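Local coordinates for protein CrmK (Actinoalloteichus sp. WH1-2216-6, PDB 5I1V) that probably oxidises shunt products with a covalently bound FAD, recycling them into caerulomycin biosynthesis, at residues 150-155 with 198-203. Numbering follows the deposited sequence.
Sequences DYLHAV and TRYWLR
W201 sits opposite two residues, H153 and A154, where the antiparallel pairing of the strands slips by one: a classic beta bulge. The O of W201 accepts a hydrogen bond from H153 N at 2.8 Å and a weak one from A154 N. In return, W201 N donates a hydrogen bond to A154 O at 2.8 Å. Beyond the bulge, R203 N donates to Y151 O with an N-H...O angle of 159°.

L152, V155, Y200 and L202 share a buried, apolar face, packed tightly where the first three meet. With its CG anti to the backbone N (chi1 -174°), L152 brings CD1 to the edge of the Y200 ring, 3.5 Å from Y200 CD1. V155 lies alongside Y200, its CG2 3.9 Å from the same CD1. Apolar L152 and V155 suit the carbon part of Y200, while its OH, at the far end of the ring, is hydrogen-bonded to G130 O; the Y200 side chain lies about 6 Å from the FAD.

On the other face, small A154 leaves room for the broad indole of W201, and A154 CB meets W201 CE3 at 3.7 Å. This face opens toward solvent at H153 and R203, partly exposed although they touch closely. The CD methylene of R203 lies over one face of the imidazole, 3.4 Å from H153 ND1, a place suited to a long chain with an apolar stem and a polar end; R203 NE bonds to G94 O.

In the five-stranded antiparallel sheet of this FAD-binding fold, strands 152-160 and 196-202 are inner neighbours, flanked by strands 166-172 and 95-99 respectively; helix 142-145 meets the contact through L145 O, which bonds Y151 OH.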
loop_
_atom_site.group_PDB
_atom_site.type_symbol
_atom_site.label_atom_id
_atom_site.label_comp_id
_atom_site.label_asym_id
_atom_site.label_seq_id
_atom_site.Cartn_x
_atom_site.Cartn_y
_atom_site.Cartn_z
ATOM N N ASP A 150 -2.832 -15.774 20.083
ATOM C CA ASP A 150 -2.346 -17.147 20.297
ATOM C C ASP A 150 -0.830 -17.363 20.098
ATOM O O ASP A 150 -0.329 -18.431 20.406
ATOM C CB ASP A 150 -3.174 -18.133 19.467
ATOM C CG ASP A 150 -4.665 -18.091 19.847
ATOM O OD1 ASP A 150 -4.891 -17.919 21.058
ATOM O OD2 ASP A 150 -5.604 -18.191 18.974
ATOM N N TYR A 151 -0.128 -16.340 19.616
ATOM C CA TYR A 151 1.304 -16.352 19.426
ATOM C C TYR A 151 2.012 -15.305 20.249
ATOM O O TYR A 151 3.194 -14.995 19.951
ATOM C CB TYR A 151 1.587 -16.098 17.927
ATOM C CG TYR A 151 0.942 -17.174 17.127
ATOM C CD1 TYR A 151 -0.388 -17.045 16.683
ATOM C CD2 TYR A 151 1.597 -18.363 16.905
ATOM C CE1 TYR A 151 -1.000 -18.081 15.992
ATOM C CE2 TYR A 151 0.988 -19.408 16.238
ATOM C CZ TYR A 151 -0.296 -19.274 15.789
ATOM O OH TYR A 151 -0.875 -20.349 15.105
ATOM N N LEU A 152 1.305 -14.664 21.190
ATOM C CA LEU A 152 1.909 -13.593 21.961
ATOM C C LEU A 152 2.799 -14.186 23.081
ATOM O O LEU A 152 2.333 -14.691 24.098
ATOM C CB LEU A 152 0.914 -12.641 22.560
ATOM C CG LEU A 152 1.476 -11.383 23.269
ATOM C CD1 LEU A 152 2.246 -10.512 22.305
ATOM C CD2 LEU A 152 0.334 -10.566 23.843
ATOM N N HIS A 153 4.073 -14.133 22.846
ATOM C CA HIS A 153 5.066 -14.704 23.800
ATOM C C HIS A 153 5.318 -13.736 24.950
ATOM O O HIS A 153 5.404 -14.155 26.101
ATOM C CB HIS A 153 6.310 -15.054 23.001
ATOM C CG HIS A 153 7.483 -15.484 23.826
ATOM N ND1 HIS A 153 7.605 -16.762 24.341
ATOM C CD2 HIS A 153 8.606 -14.825 24.180
ATOM C CE1 HIS A 153 8.775 -16.875 24.960
ATOM N NE2 HIS A 153 9.384 -15.702 24.908
ATOM N N ALA A 154 5.457 -12.443 24.632
ATOM C CA ALA A 154 5.764 -11.418 25.608
ATOM C C ALA A 154 5.406 -10.043 25.032
ATOM O O ALA A 154 5.305 -9.876 23.815
ATOM C CB ALA A 154 7.252 -11.414 25.958
ATOM N N VAL A 155 5.272 -9.054 25.920
ATOM C CA VAL A 155 4.982 -7.653 25.562
ATOM C C VAL A 155 5.728 -6.719 26.493
ATOM O O VAL A 155 5.810 -7.005 27.676
ATOM C CB VAL A 155 3.431 -7.451 25.585
ATOM C CG1 VAL A 155 2.812 -7.600 26.983
ATOM C CG2 VAL A 155 3.058 -6.148 24.935
ATOM N N THR A 198 5.454 -0.868 23.654
ATOM C CA THR A 198 6.538 -0.511 22.772
ATOM C C THR A 198 6.884 -1.632 21.757
ATOM O O THR A 198 7.330 -1.368 20.594
ATOM C CB THR A 198 7.760 -0.097 23.604
ATOM O OG1 THR A 198 8.023 -1.086 24.559
ATOM C CG2 THR A 198 7.450 1.195 24.324
ATOM N N ARG A 199 6.735 -2.887 22.168
ATOM C CA ARG A 199 7.051 -4.000 21.268
ATOM C C ARG A 199 6.391 -5.269 21.769
ATOM O O ARG A 199 6.048 -5.375 22.910
ATOM C CB ARG A 199 8.579 -4.222 21.097
ATOM C CG ARG A 199 9.293 -4.567 22.375
ATOM C CD ARG A 199 10.798 -4.217 22.376
ATOM N NE ARG A 199 11.010 -2.786 22.459
ATOM C CZ ARG A 199 11.621 -2.047 21.536
ATOM N NH1 ARG A 199 12.200 -2.615 20.500
ATOM N NH2 ARG A 199 11.693 -0.737 21.688
ATOM N N TYR A 200 6.240 -6.221 20.872
ATOM C CA TYR A 200 5.592 -7.504 21.129
ATOM C C TYR A 200 6.621 -8.530 20.690
ATOM O O TYR A 200 7.448 -8.261 19.790
ATOM C CB TYR A 200 4.376 -7.728 20.215
ATOM C CG TYR A 200 3.182 -6.838 20.341
ATOM C CD1 TYR A 200 2.216 -7.115 21.288
ATOM C CD2 TYR A 200 2.969 -5.761 19.471
ATOM C CE1 TYR A 200 1.049 -6.370 21.393
ATOM C CE2 TYR A 200 1.797 -4.982 19.573
ATOM C CZ TYR A 200 0.834 -5.302 20.534
ATOM O OH TYR A 200 -0.356 -4.603 20.679
ATOM N N TRP A 201 6.520 -9.707 21.245
ATOM C CA TRP A 201 7.281 -10.855 20.778
ATOM C C TRP A 201 6.306 -11.961 20.416
ATOM O O TRP A 201 5.446 -12.352 21.209
ATOM C CB TRP A 201 8.261 -11.351 21.854
ATOM C CG TRP A 201 9.489 -10.509 22.018
ATOM C CD1 TRP A 201 10.645 -10.610 21.340
ATOM C CD2 TRP A 201 9.647 -9.411 22.926
ATOM N NE1 TRP A 201 11.548 -9.655 21.778
ATOM C CE2 TRP A 201 10.955 -8.908 22.755
ATOM C CE3 TRP A 201 8.829 -8.839 23.884
ATOM C CZ2 TRP A 201 11.464 -7.860 23.530
ATOM C CZ3 TRP A 201 9.319 -7.782 24.645
ATOM C CH2 TRP A 201 10.631 -7.320 24.478
ATOM N N LEU A 202 6.504 -12.525 19.220
ATOM C CA LEU A 202 5.652 -13.526 18.713
ATOM C C LEU A 202 6.365 -14.850 18.517
ATOM O O LEU A 202 7.432 -14.902 17.911
ATOM C CB LEU A 202 5.053 -13.086 17.363
ATOM C CG LEU A 202 4.340 -11.728 17.343
ATOM C CD1 LEU A 202 4.020 -11.320 15.915
ATOM C CD2 LEU A 202 3.058 -11.783 18.123
ATOM N N ARG A 203 5.699 -15.919 18.939
ATOM C CA ARG A 203 6.186 -17.259 18.704
ATOM C C ARG A 203 5.106 -18.291 19.014
ATOM O O ARG A 203 4.287 -18.066 19.861
ATOM C CB ARG A 203 7.436 -17.464 19.578
ATOM C CG ARG A 203 7.311 -18.391 20.735
ATOM C CD ARG A 203 8.602 -18.394 21.551
ATOM N NE ARG A 203 9.534 -19.401 21.106
ATOM C CZ ARG A 203 9.469 -20.683 21.474
ATOM N NH1 ARG A 203 8.506 -21.091 22.308
ATOM N NH2 ARG A 203 10.358 -21.564 21.009
#